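PDB 1RYB: CRS2 from Zea mays, which is required for splicing of group IIB introns in chloroplasts, acting in complexes with CAF1 or CAF2, and has the peptidyl-tRNA hydrolase fold without that activity. Local coordinates for residues L111-L116 and S169-Q174; H35-E40 and L146-G151; L104-T109 and N128-V133; T16-A21 and R187-K192; P71-K76 and A93-P98. All blocks are in the same frame, centred on the assembly; numbering follows the deposited sequence.

Contact 1. Residues L111-L116 and S169-Q174; sequences LPNGVL and SEERVQ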
# COMPACT_ATOMS: atom_id res chain seq x y z
N LEU A 111 0.05 -5.79 -13.63
CA LEU A 111 -0.68 -4.72 -14.23
C LEU A 111 0.30 -3.81 -14.87
O LEU A 111 1.40 -3.64 -14.37
CB LEU A 111 -1.42 -3.90 -13.16
CG LEU A 111 -2.52 -4.67 -12.49
CD1 LEU A 111 -3.02 -3.83 -11.33
CD2 LEU A 111 -3.67 -4.84 -13.47
N PRO A 112 -0.08 -3.15 -15.89
CA PRO A 112 0.84 -2.21 -16.53
C PRO A 112 1.25 -1.01 -15.63
O PRO A 112 0.52 -0.52 -14.77
CB PRO A 112 0.11 -1.70 -17.82
CG PRO A 112 -0.97 -2.74 -18.13
CD PRO A 112 -1.24 -3.46 -16.78
N ASN A 113 2.40 -0.46 -15.91
CA ASN A 113 2.83 0.64 -15.14
C ASN A 113 1.83 1.75 -14.97
O ASN A 113 1.34 2.42 -15.93
CB ASN A 113 4.18 1.19 -15.66
CG ASN A 113 4.83 2.17 -14.72
OD1 ASN A 113 5.58 1.80 -13.83
ND2 ASN A 113 4.70 3.43 -15.07
N GLY A 114 1.62 2.11 -13.75
CA GLY A 114 0.76 3.24 -13.51
C GLY A 114 -0.76 2.86 -13.44
O GLY A 114 -1.61 3.69 -13.12
N VAL A 115 -1.12 1.65 -13.79
CA VAL A 115 -2.55 1.30 -13.71
C VAL A 115 -2.93 0.91 -12.29
O VAL A 115 -2.25 0.10 -11.63
CB VAL A 115 -2.81 0.14 -14.68
CG1 VAL A 115 -4.25 -0.31 -14.59
CG2 VAL A 115 -2.55 0.68 -16.10
N LEU A 116 -4.07 1.46 -11.79
CA LEU A 116 -4.50 1.10 -10.45
C LEU A 116 -5.58 0.06 -10.49
O LEU A 116 -6.42 0.03 -11.40
CB LEU A 116 -5.10 2.32 -9.72
CG LEU A 116 -4.12 3.48 -9.50
CD1 LEU A 116 -4.79 4.66 -8.76
CD2 LEU A 116 -2.91 3.04 -8.66
N SER A 169 12.22 7.54 -16.47
CA SER A 169 11.64 8.87 -16.56
C SER A 169 10.21 8.80 -17.01
O SER A 169 9.31 9.55 -16.54
CB SER A 169 12.39 9.67 -17.63
OG SER A 169 13.66 10.04 -17.18
N GLU A 170 10.00 7.93 -18.00
CA GLU A 170 8.65 7.86 -18.55
C GLU A 170 7.67 7.22 -17.55
O GLU A 170 6.56 7.69 -17.40
CB GLU A 170 8.62 7.15 -19.91
CG GLU A 170 9.54 7.83 -20.98
CD GLU A 170 11.01 7.59 -20.75
OE1 GLU A 170 11.44 6.69 -20.07
OE2 GLU A 170 11.77 8.48 -21.35
N GLU A 171 8.15 6.18 -16.85
CA GLU A 171 7.36 5.43 -15.84
C GLU A 171 6.96 6.33 -14.78
O GLU A 171 5.81 6.33 -14.34
CB GLU A 171 8.16 4.28 -15.28
CG GLU A 171 8.20 3.17 -16.34
CD GLU A 171 9.28 2.18 -16.05
OE1 GLU A 171 9.94 2.21 -15.03
OE2 GLU A 171 9.36 1.21 -16.95
N ARG A 172 7.88 7.17 -14.44
CA ARG A 172 7.65 8.13 -13.37
C ARG A 172 6.45 9.05 -13.60
O ARG A 172 5.67 9.36 -12.70
CB ARG A 172 8.96 8.86 -13.08
CG ARG A 172 8.85 10.05 -12.15
CD ARG A 172 7.93 9.76 -10.98
NE ARG A 172 8.57 8.90 -10.02
CZ ARG A 172 7.98 8.40 -8.85
NH1 ARG A 172 6.76 8.64 -8.45
NH2 ARG A 172 8.70 7.62 -8.07
N VAL A 173 6.31 9.52 -14.80
CA VAL A 173 5.23 10.42 -15.13
C VAL A 173 3.90 9.68 -14.94
O VAL A 173 2.88 10.22 -14.46
CB VAL A 173 5.40 10.86 -16.60
CG1 VAL A 173 4.13 11.51 -17.14
CG2 VAL A 173 6.55 11.87 -16.73
N GLN A 174 3.91 8.42 -15.29
CA GLN A 174 2.67 7.68 -15.13
C GLN A 174 2.44 7.36 -13.67
O GLN A 174 1.30 7.33 -13.19
CB GLN A 174 2.74 6.40 -15.88
CG GLN A 174 2.81 6.57 -17.41
CD GLN A 174 3.19 5.30 -18.12
OE1 GLN A 174 3.93 4.41 -17.60
NE2 GLN A 174 2.88 5.30 -19.38
O HOH W 1 -0.92 6.57 -14.66

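Contact 2. Residues H35-E40 and L146-G151; sequences HNVGFE and LSIGIG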
# COMPACT_ATOMS: atom_id res chain seq x y z
N HIS A 35 9.44 -1.39 -5.87
CA HIS A 35 8.84 -2.14 -4.75
C HIS A 35 8.43 -1.22 -3.58
O HIS A 35 7.78 -1.69 -2.65
CB HIS A 35 9.89 -3.15 -4.25
CG HIS A 35 9.39 -4.54 -3.83
ND1 HIS A 35 8.26 -5.08 -4.32
CD2 HIS A 35 9.97 -5.45 -3.01
CE1 HIS A 35 8.13 -6.29 -3.80
NE2 HIS A 35 9.14 -6.52 -2.98
N ASN A 36 8.79 0.05 -3.60
CA ASN A 36 8.37 1.00 -2.57
C ASN A 36 7.22 1.89 -2.99
O ASN A 36 6.89 2.82 -2.30
CB ASN A 36 9.53 1.93 -2.20
CG ASN A 36 10.32 1.35 -1.03
OD1 ASN A 36 10.46 0.14 -0.86
ND2 ASN A 36 10.73 2.20 -0.11
N VAL A 37 6.60 1.67 -4.17
CA VAL A 37 5.58 2.58 -4.59
C VAL A 37 4.41 2.63 -3.61
O VAL A 37 3.73 3.62 -3.58
CB VAL A 37 5.15 2.29 -6.05
CG1 VAL A 37 4.38 0.97 -6.21
CG2 VAL A 37 4.42 3.45 -6.75
N GLY A 38 4.14 1.56 -2.89
CA GLY A 38 3.10 1.66 -1.88
C GLY A 38 3.40 2.71 -0.83
O GLY A 38 2.51 3.39 -0.29
N PHE A 39 4.65 2.82 -0.49
CA PHE A 39 5.09 3.89 0.43
C PHE A 39 4.77 5.29 -0.18
O PHE A 39 4.27 6.22 0.47
CB PHE A 39 6.63 3.82 0.61
CG PHE A 39 7.13 2.90 1.74
CD1 PHE A 39 6.29 1.98 2.38
CD2 PHE A 39 8.44 3.04 2.19
CE1 PHE A 39 6.81 1.20 3.42
CE2 PHE A 39 8.98 2.27 3.24
CZ PHE A 39 8.15 1.33 3.83
N GLU A 40 5.06 5.45 -1.50
CA GLU A 40 4.76 6.73 -2.14
C GLU A 40 3.31 7.07 -2.04
O GLU A 40 2.92 8.21 -1.84
CB GLU A 40 5.17 6.68 -3.65
CG GLU A 40 6.73 6.55 -3.84
CD GLU A 40 7.09 6.78 -5.30
OE1 GLU A 40 7.77 6.03 -5.95
OE2 GLU A 40 6.43 7.74 -5.85
N LEU A 146 -5.22 -1.97 -2.88
CA LEU A 146 -5.09 -1.10 -4.03
C LEU A 146 -3.77 -1.47 -4.67
O LEU A 146 -2.67 -1.25 -4.10
CB LEU A 146 -5.06 0.39 -3.66
CG LEU A 146 -4.88 1.33 -4.85
CD1 LEU A 146 -6.12 1.36 -5.75
CD2 LEU A 146 -4.57 2.72 -4.32
N SER A 147 -3.85 -2.11 -5.88
CA SER A 147 -2.63 -2.53 -6.59
C SER A 147 -2.18 -1.36 -7.41
O SER A 147 -3.03 -0.68 -8.03
CB SER A 147 -2.93 -3.68 -7.61
OG SER A 147 -3.35 -4.84 -6.93
N ILE A 148 -0.87 -1.12 -7.42
CA ILE A 148 -0.28 -0.07 -8.24
C ILE A 148 0.59 -0.76 -9.29
O ILE A 148 1.62 -1.31 -8.95
CB ILE A 148 0.62 0.91 -7.45
CG1 ILE A 148 -0.25 1.66 -6.47
CG2 ILE A 148 1.21 1.92 -8.42
CD1 ILE A 148 0.57 2.38 -5.39
N GLY A 149 0.11 -0.78 -10.59
CA GLY A 149 0.84 -1.52 -11.61
C GLY A 149 2.23 -0.99 -11.82
O GLY A 149 2.49 0.21 -11.86
N ILE A 150 3.14 -1.91 -11.97
CA ILE A 150 4.54 -1.57 -12.33
C ILE A 150 5.05 -2.35 -13.61
O ILE A 150 6.17 -2.17 -14.05
CB ILE A 150 5.52 -1.73 -11.15
CG1 ILE A 150 5.57 -3.20 -10.61
CG2 ILE A 150 5.15 -0.72 -10.05
CD1 ILE A 150 6.87 -3.53 -9.84
N GLY A 151 4.20 -3.20 -14.16
CA GLY A 151 4.51 -4.03 -15.32
C GLY A 151 5.51 -5.11 -14.99
O GLY A 151 5.85 -5.26 -13.86

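Contact 3. Residues L104-T109 and N128-V133; sequences LIYDDT and NGLQNV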
# COMPACT_ATOMS: atom_id res chain seq x y z
N LEU A 104 -4.45 -2.55 2.04
CA LEU A 104 -3.06 -2.71 1.63
C LEU A 104 -2.83 -2.06 0.29
O LEU A 104 -3.57 -2.28 -0.64
CB LEU A 104 -2.58 -4.20 1.51
CG LEU A 104 -1.97 -4.74 2.78
CD1 LEU A 104 -0.58 -4.20 3.01
CD2 LEU A 104 -2.90 -4.50 3.99
N ILE A 105 -1.72 -1.31 0.19
CA ILE A 105 -1.32 -0.61 -1.04
C ILE A 105 0.06 -1.11 -1.47
O ILE A 105 1.01 -1.01 -0.68
CB ILE A 105 -1.38 0.93 -0.83
CG1 ILE A 105 -2.74 1.29 -0.25
CG2 ILE A 105 -1.13 1.65 -2.19
CD1 ILE A 105 -2.96 2.82 -0.29
N TYR A 106 0.22 -1.57 -2.72
CA TYR A 106 1.53 -2.19 -3.07
C TYR A 106 1.73 -2.27 -4.58
O TYR A 106 0.81 -1.99 -5.33
CB TYR A 106 1.57 -3.64 -2.46
CG TYR A 106 0.49 -4.52 -3.14
CD1 TYR A 106 0.79 -5.28 -4.27
CD2 TYR A 106 -0.86 -4.48 -2.79
CE1 TYR A 106 -0.18 -6.06 -4.90
CE2 TYR A 106 -1.88 -5.12 -3.51
CZ TYR A 106 -1.52 -5.98 -4.54
OH TYR A 106 -2.47 -6.68 -5.28
N ASP A 107 2.95 -2.57 -4.98
CA ASP A 107 3.33 -2.68 -6.44
C ASP A 107 2.82 -3.98 -7.02
O ASP A 107 2.94 -5.03 -6.41
CB ASP A 107 4.86 -2.66 -6.61
CG ASP A 107 5.51 -3.58 -5.62
OD1 ASP A 107 5.27 -3.60 -4.41
OD2 ASP A 107 6.31 -4.40 -6.18
N ASP A 108 2.28 -3.93 -8.21
CA ASP A 108 1.75 -5.20 -8.77
C ASP A 108 2.30 -5.39 -10.18
O ASP A 108 2.08 -4.57 -11.08
CB ASP A 108 0.25 -5.20 -8.71
CG ASP A 108 -0.39 -6.43 -9.25
OD1 ASP A 108 0.17 -7.20 -9.99
OD2 ASP A 108 -1.66 -6.48 -8.93
N THR A 109 3.18 -6.37 -10.33
CA THR A 109 3.86 -6.55 -11.67
C THR A 109 2.90 -7.15 -12.72
O THR A 109 3.22 -7.32 -13.86
CB THR A 109 5.12 -7.46 -11.61
OG1 THR A 109 4.73 -8.68 -11.11
CG2 THR A 109 6.15 -6.93 -10.67
N ASN A 128 5.78 -10.88 -1.95
CA ASN A 128 6.26 -11.31 -0.65
C ASN A 128 5.65 -10.56 0.51
O ASN A 128 5.42 -11.15 1.60
CB ASN A 128 7.79 -11.16 -0.60
CG ASN A 128 8.45 -12.27 -1.36
OD1 ASN A 128 7.76 -13.08 -2.01
ND2 ASN A 128 9.78 -12.33 -1.29
N GLY A 129 5.45 -9.25 0.31
CA GLY A 129 4.92 -8.45 1.36
C GLY A 129 3.47 -8.80 1.59
O GLY A 129 2.99 -8.91 2.72
N LEU A 130 2.73 -8.87 0.55
CA LEU A 130 1.30 -9.23 0.70
C LEU A 130 1.16 -10.64 1.28
O LEU A 130 0.34 -10.90 2.13
CB LEU A 130 0.60 -9.13 -0.67
CG LEU A 130 -0.87 -8.98 -0.67
CD1 LEU A 130 -1.32 -7.92 0.35
CD2 LEU A 130 -1.13 -8.47 -2.11
N GLN A 131 2.04 -11.51 0.85
CA GLN A 131 1.98 -12.83 1.38
C GLN A 131 2.19 -12.83 2.89
O GLN A 131 1.48 -13.48 3.62
CB GLN A 131 3.04 -13.70 0.69
CG GLN A 131 3.02 -15.11 1.31
CD GLN A 131 4.12 -15.98 0.76
OE1 GLN A 131 5.06 -15.50 0.06
NE2 GLN A 131 4.05 -17.28 1.08
N ASN A 132 3.20 -12.12 3.38
CA ASN A 132 3.42 -12.06 4.81
C ASN A 132 2.26 -11.39 5.56
O ASN A 132 1.97 -11.75 6.70
CB ASN A 132 4.74 -11.30 5.13
CG ASN A 132 5.16 -11.46 6.57
OD1 ASN A 132 5.11 -10.51 7.37
ND2 ASN A 132 5.51 -12.70 6.96
N VAL A 133 1.58 -10.39 4.93
CA VAL A 133 0.42 -9.74 5.63
C VAL A 133 -0.68 -10.75 5.82
O VAL A 133 -1.27 -10.85 6.85
CB VAL A 133 -0.12 -8.52 4.87
CG1 VAL A 133 -1.43 -8.01 5.47
CG2 VAL A 133 0.95 -7.40 4.76

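Contact 4. Residues T16-A21 and R187-K192; sequences TPWLIA and RTLVLK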
# COMPACT_ATOMS: atom_id res chain seq x y z
N THR A 16 -15.80 3.11 12.98
CA THR A 16 -14.79 2.09 12.96
C THR A 16 -13.59 2.58 12.12
O THR A 16 -13.76 3.07 11.00
CB THR A 16 -15.42 0.81 12.40
OG1 THR A 16 -16.61 0.55 13.14
CG2 THR A 16 -14.45 -0.34 12.57
N PRO A 17 -12.37 2.52 12.69
CA PRO A 17 -11.20 3.06 11.95
C PRO A 17 -10.74 2.20 10.81
O PRO A 17 -11.16 1.05 10.68
CB PRO A 17 -10.04 3.19 12.95
CG PRO A 17 -10.44 2.34 14.15
CD PRO A 17 -11.94 1.98 14.00
N TRP A 18 -9.89 2.81 9.98
CA TRP A 18 -9.19 2.14 8.89
C TRP A 18 -7.70 2.16 9.15
O TRP A 18 -7.17 3.08 9.79
CB TRP A 18 -9.39 2.79 7.51
CG TRP A 18 -10.75 2.50 6.91
CD1 TRP A 18 -11.98 2.93 7.42
CD2 TRP A 18 -11.02 1.77 5.71
NE1 TRP A 18 -12.98 2.49 6.61
CE2 TRP A 18 -12.43 1.74 5.56
CE3 TRP A 18 -10.23 1.08 4.78
CZ2 TRP A 18 -13.02 1.18 4.42
CZ3 TRP A 18 -10.87 0.40 3.70
CH2 TRP A 18 -12.22 0.46 3.55
N LEU A 19 -7.03 1.15 8.62
CA LEU A 19 -5.59 1.12 8.69
C LEU A 19 -5.16 1.08 7.25
O LEU A 19 -5.49 0.14 6.57
CB LEU A 19 -5.12 -0.10 9.51
CG LEU A 19 -3.60 -0.21 9.76
CD1 LEU A 19 -3.43 -1.48 10.64
CD2 LEU A 19 -2.91 -0.53 8.41
N ILE A 20 -4.47 2.12 6.79
CA ILE A 20 -4.07 2.23 5.43
C ILE A 20 -2.59 2.00 5.38
O ILE A 20 -1.77 2.87 5.83
CB ILE A 20 -4.47 3.65 4.89
CG1 ILE A 20 -6.04 3.84 4.92
CG2 ILE A 20 -3.94 3.82 3.44
CD1 ILE A 20 -6.45 5.25 4.71
N ALA A 21 -2.20 0.84 4.82
CA ALA A 21 -0.76 0.48 4.86
C ALA A 21 -0.16 0.38 3.48
O ALA A 21 -0.72 -0.25 2.64
CB ALA A 21 -0.60 -0.88 5.59
N ARG A 187 -9.83 7.80 -0.66
CA ARG A 187 -10.82 8.57 0.09
C ARG A 187 -12.18 8.07 -0.13
O ARG A 187 -13.01 7.99 0.75
CB ARG A 187 -10.83 9.97 -0.39
CG ARG A 187 -9.72 10.78 0.17
CD ARG A 187 -9.97 12.27 -0.04
NE ARG A 187 -11.32 12.69 0.31
CZ ARG A 187 -11.61 13.35 1.45
NH1 ARG A 187 -12.85 13.76 1.78
NH2 ARG A 187 -10.62 13.58 2.29
N THR A 188 -12.51 7.83 -1.39
CA THR A 188 -13.86 7.32 -1.72
C THR A 188 -14.11 5.95 -1.13
O THR A 188 -15.16 5.71 -0.53
CB THR A 188 -14.09 7.25 -3.25
OG1 THR A 188 -13.98 8.59 -3.75
CG2 THR A 188 -15.52 6.67 -3.54
N LEU A 189 -13.17 5.04 -1.28
CA LEU A 189 -13.37 3.76 -0.63
C LEU A 189 -13.63 3.90 0.84
O LEU A 189 -14.48 3.23 1.38
CB LEU A 189 -12.12 2.85 -0.88
CG LEU A 189 -12.07 1.57 -0.04
CD1 LEU A 189 -13.08 0.57 -0.58
CD2 LEU A 189 -10.68 0.99 -0.11
N VAL A 190 -12.80 4.66 1.52
CA VAL A 190 -12.92 4.84 2.98
C VAL A 190 -14.23 5.50 3.38
O VAL A 190 -14.90 5.03 4.27
CB VAL A 190 -11.76 5.65 3.46
CG1 VAL A 190 -11.97 6.05 4.94
CG2 VAL A 190 -10.49 4.79 3.24
N LEU A 191 -14.65 6.58 2.67
CA LEU A 191 -15.94 7.23 2.98
C LEU A 191 -17.25 6.47 2.64
O LEU A 191 -18.29 6.57 3.34
CB LEU A 191 -15.97 8.65 2.39
CG LEU A 191 -14.82 9.49 2.88
CD1 LEU A 191 -14.76 10.84 2.19
CD2 LEU A 191 -14.97 9.67 4.39
N LYS A 192 -17.27 5.75 1.54
CA LYS A 192 -18.47 5.09 1.07
C LYS A 192 -19.10 4.10 2.00
O LYS A 192 -20.31 3.84 1.89
CB LYS A 192 -18.42 4.57 -0.37
CG LYS A 192 -17.55 3.33 -0.56
CD LYS A 192 -17.63 2.68 -1.97
CE LYS A 192 -16.81 1.38 -2.03
NZ LYS A 192 -17.38 0.31 -1.18
O HOH W 2 -15.53 3.69 6.84

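Contact 5. Residues P71-K76 and A93-P98; sequences PVLVVK and AYYQVP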
# COMPACT_ATOMS: atom_id res chain seq x y z
N PRO A 71 -11.88 7.95 11.24
CA PRO A 71 -10.51 7.88 11.83
C PRO A 71 -9.69 6.85 11.03
O PRO A 71 -10.16 5.74 10.71
CB PRO A 71 -10.72 7.36 13.24
CG PRO A 71 -12.22 7.29 13.48
CD PRO A 71 -12.95 7.45 12.15
N VAL A 72 -8.45 7.18 10.76
CA VAL A 72 -7.62 6.21 10.06
C VAL A 72 -6.22 6.26 10.65
O VAL A 72 -5.77 7.27 11.25
CB VAL A 72 -7.49 6.62 8.55
CG1 VAL A 72 -8.84 6.80 7.86
CG2 VAL A 72 -6.66 7.90 8.31
N LEU A 73 -5.49 5.19 10.39
CA LEU A 73 -4.05 5.26 10.63
C LEU A 73 -3.36 5.00 9.31
O LEU A 73 -3.89 4.26 8.51
CB LEU A 73 -3.53 4.44 11.79
CG LEU A 73 -3.84 2.98 11.80
CD1 LEU A 73 -2.69 2.31 12.54
CD2 LEU A 73 -5.10 2.70 12.61
N VAL A 74 -2.31 5.72 9.02
CA VAL A 74 -1.55 5.53 7.79
C VAL A 74 -0.24 4.95 8.17
O VAL A 74 0.36 5.47 9.03
CB VAL A 74 -1.42 6.79 6.90
CG1 VAL A 74 -2.78 7.21 6.34
CG2 VAL A 74 -0.80 7.91 7.64
N VAL A 75 0.18 3.85 7.56
CA VAL A 75 1.33 3.10 8.06
C VAL A 75 2.32 2.69 6.97
O VAL A 75 1.89 2.28 5.90
CB VAL A 75 0.74 1.77 8.60
CG1 VAL A 75 1.82 0.81 9.08
CG2 VAL A 75 -0.31 1.97 9.65
N LYS A 76 3.61 2.78 7.28
CA LYS A 76 4.73 2.32 6.44
C LYS A 76 5.54 1.40 7.34
O LYS A 76 6.29 1.86 8.24
CB LYS A 76 5.64 3.46 5.96
CG LYS A 76 4.85 4.38 4.97
CD LYS A 76 5.78 5.29 4.14
CE LYS A 76 6.41 6.35 5.01
NZ LYS A 76 7.27 7.33 4.28
N ALA A 93 -4.59 -5.04 15.63
CA ALA A 93 -5.06 -5.55 16.94
C ALA A 93 -5.11 -4.42 17.93
O ALA A 93 -6.14 -4.13 18.50
CB ALA A 93 -4.25 -6.81 17.45
N TYR A 94 -4.02 -3.67 17.99
CA TYR A 94 -3.95 -2.54 18.89
C TYR A 94 -5.06 -1.55 18.70
O TYR A 94 -5.65 -1.07 19.67
CB TYR A 94 -2.56 -1.84 18.80
CG TYR A 94 -2.26 -0.75 19.83
CD1 TYR A 94 -1.44 -0.99 20.93
CD2 TYR A 94 -2.83 0.52 19.68
CE1 TYR A 94 -1.20 0.02 21.86
CE2 TYR A 94 -2.54 1.54 20.57
CZ TYR A 94 -1.75 1.27 21.69
OH TYR A 94 -1.48 2.28 22.59
N TYR A 95 -5.27 -1.17 17.45
CA TYR A 95 -6.23 -0.11 17.15
C TYR A 95 -7.66 -0.63 16.86
O TYR A 95 -8.52 0.16 16.40
CB TYR A 95 -5.66 0.69 15.97
CG TYR A 95 -4.47 1.53 16.40
CD1 TYR A 95 -3.15 1.21 16.07
CD2 TYR A 95 -4.70 2.65 17.19
CE1 TYR A 95 -2.09 2.01 16.51
CE2 TYR A 95 -3.66 3.48 17.62
CZ TYR A 95 -2.35 3.13 17.31
OH TYR A 95 -1.37 3.94 17.82
N GLN A 96 -7.89 -1.99 17.02
CA GLN A 96 -9.22 -2.58 16.78
C GLN A 96 -9.72 -2.31 15.36
O GLN A 96 -10.88 -1.94 15.13
CB GLN A 96 -10.27 -2.09 17.83
CG GLN A 96 -9.81 -2.40 19.28
CD GLN A 96 -10.79 -1.77 20.28
OE1 GLN A 96 -11.93 -2.20 20.40
NE2 GLN A 96 -10.40 -0.67 20.95
N VAL A 97 -8.83 -2.48 14.39
CA VAL A 97 -9.26 -2.28 13.03
C VAL A 97 -9.76 -3.59 12.47
O VAL A 97 -9.00 -4.55 12.46
CB VAL A 97 -8.02 -1.87 12.20
CG1 VAL A 97 -8.51 -1.57 10.72
CG2 VAL A 97 -7.37 -0.67 12.82
N PRO A 98 -10.99 -3.66 12.01
CA PRO A 98 -11.48 -4.91 11.41
C PRO A 98 -10.81 -5.22 10.08
O PRO A 98 -10.42 -4.29 9.28
CB PRO A 98 -12.96 -4.68 11.11
CG PRO A 98 -13.14 -3.18 11.10
CD PRO A 98 -11.99 -2.61 11.92

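Contact 1. Residues L111-L116 and S169-Q174
Asn113 reaches out to helix 169-192 with its amide, and ND2 is gripped by two acceptors, the side-chain OE1 of Gln174 and the backbone O of Glu171. CG lies anti to the backbone N (chi1 -169°), which carries the amide away from its own chain and up to the helix. The shorter bond, ND2 to Gln174 OE1, is 2.8 Å long, with the two amide planes turned 34° apart. The other, ND2 to Glu171 O at 3.2 Å, lies in the plane of the asparagine amide but meets the carbonyl from its flank, at a C=O...N angle of only 104°. Asn113 sits in a type II beta turn from Pro112 to Val115, closed by Val115 N to Pro112 O, in the loop joining strand 102-108 to strand 116-119. Gly114 has positive phi; a CB there would collide with the carbonyl O of Asn113 and crowd CB of Gln174. The chain of Glu171 crosses that of Asn113 at about a right angle, Glu171 CB being 3.6 Å from Asn113 ND2, and its carboxylate goes on to Arg34 in a salt bridge. A water donates to Gln174 O at 2.8 Å and, weakly, to Gly114 O.

Contact 2. Residues H35-E40 and L146-G151
Ile148 CD1 lies over one face of the Val37 peptide group, 3.8 Å from Val37 O; no ring lies between the two segments. The imidazole of His35, two residues earlier, starts off in the other direction: its ND1 is hydrogen-bonded to Asp107 and its ring meets that of His127 with planes at about 45°. The contact itself is made by branched aliphatic side chains. Val37 and Ile148 reach toward each other tip to tip, CG2 of Val37 being 3.9 Å from CG2 of Ile148. Val37 CG1, set between the backbone N and the carbonyl carbon (chi1 70°), comes up against CB of Ile148 at 4.0 Å and also faces Ile150 CG2 at 4.3 Å, and so touches both isoleucines. The CD1 end of Ile148 also reaches CA of Gly38, 4.4 Å away. In this way the first turn of helix 37-48 is seated on the end of strand 145-149, with Ile175 of helix 169-192 also touching Val37. Asp107 packs against both Val37 and Ile150. Such contacts have no preferred direction: they can fix how near the helix start lies to the sheet, whereas the turn of the imidazole of His35, the proton acceptor in related hydrolases, probably depends more on its bond to Asp107.

Contact 3. Residues L104-T109 and N128-V133
Leu130 brings a methyl over the ring of Tyr106 in a CH-pi contact: CD2 sits 3.7 Å from the ring centroid, 20° off the normal and shifted toward the rim, so that its nearest ring atom is CZ at 3.5 Å. The tyrosine offers this face because CG lies between its backbone N and carbonyl carbon (chi1 65°), standing the ring up from the strand to meet the leucine obliquely. The rest is aliphatic. CD1, the other methyl of Leu130, slides past Leu104 at 4.1 Å from its CG, and Leu104 in turn meets Val133 tip to tip, its CD1 being 4.0 Å from Val133 CG2. Strand 102-108 and helix 128-136 are thereby packed together with their short axes 9.5 Å apart and running nearly opposite, at 147°; Ile88 of helix 84-94 touches both Leu104 and Val133 beside them. Polar bonds lie at the border of this apolar patch. The hydroxyl of Tyr106 is hydrogen-bonded to Ser147 OG on the neighbouring strand, and His127, edge-to-face with the tyrosine ring, accepts from Leu130 N and bonds to Asp107 through NE2. With an alanine in place of Tyr106, Leu130 CD2 would probably lose the aromatic face it rests on, and Ser147 OG would keep Asp108 but not the hydroxyl. The chemistry thus divides the work: apolar contacts seat the helix on the sheet, while His127 ties its first turn to Asp107, which by similarity supports the active-site histidine; the same turn begins at Asn128, a tRNA-binding position by similarity.

Contact 4. Residues T16-A21 and R187-K192
Trp18 lays its indole across Val190 and Leu189 of helix 169-192. From CB the chain turns with CG beside the backbone N (chi1 -76°), bringing the ring system flat over the valine. The five-membered ring comes first: Val190 CG1 lies 4.0 Å from its centroid, only 12° off the normal, while CG2 is 3.9 Å from CD2 at the ring junction. At the pyrrole edge, NE1 donates in plane to a water 2.8 Å away, which donates to Val190 O at 3.0 Å, satisfying this buried N-H at one remove. Farther out, CZ2 rests over Val190 CA at 3.9 Å. The tip meets Leu189 obliquely, the two side chains crossing at about a right angle: CH2 is 3.8 Å from its CG and CZ3 3.9 Å from its CD2. A serine in place of Trp18 would probably open a gap over Val190 and Leu189 and leave the water without its indole donor. Ile20 adds CD1 to Val190 CG2, and His101 stacks on Trp18. Over these short segments helix and strand run almost antiparallel, at 164°, as belongs to the alpha/beta/alpha sandwich of the peptidyl-tRNA hydrolase family, whose long C-terminal helix lies along one face of the central sheet.

Contact 5. Residues P71-K76 and A93-P98
Just where helix 84-94 ends in a Schellman motif, Tyr95 and Val97 turn in to meet Leu73 of strand 70-77. Gln96 makes the turn with positive phi (58°), its N bonded to Ala93 O at 3.1 Å, and the residues before and after it both point toward the strand. Leu73 is the single residue of its strand segment that touches them. Its CG stands between the backbone N and the carbonyl carbon (chi1 55°), which sets its two methyls against different parts of the partner segment. CD1 approaches the phenol ring of Tyr95 obliquely, 3.7 Å from CD1 of the tyrosine and 4.0 Å from its CE1. CD2 lies nearer the root of the same side chain, 4.0 Å from Tyr95 CB, and also meets Val97 CG2 at 4.1 Å. The contact belongs to a beta-alpha-beta crossover, at the C-terminal end of its helix: strand 70-77 leads into helix 84-94, and the chain returns to the sheet as strand 102-108, with strand 18-22 lying between the two parallel strands. Leu19 of that middle strand touches both Leu73 and Val97. CD2 of Tyr94 lies 3.4 Å above one face of the Tyr95 ring, over its centre, and the Tyr95 side chain also touches Ile64 of strand 60-67. At the far end, Tyr95 OH is hydrogen-bonded to OE1 of Gln57.

In the fold
Contacts 2 and 3, centres about 9 Å apart, flank the position of the hydrolase active site, assigned by similarity: His35 ND1 bonds to Asp107 OD2 at 2.8 Å, one residue from each. The centre of contact 1 is about 9 Å from that of contact 2, and a salt bridge from Arg172 NH1 to Glu40 OE2 (2.8 Å) ties them. The side chain of Asn113 is about 12 Å from that of His35. Contacts 4 and 5, centres about 10 Å apart, lie away from the site on neighbouring strands 18-22 and 70-77. The backbone hydrogen bond from Ile105 N to Ala21 O (2.8 Å) joins contact 4 to contact 3, and helix 169-192 serves contacts 1 and 4.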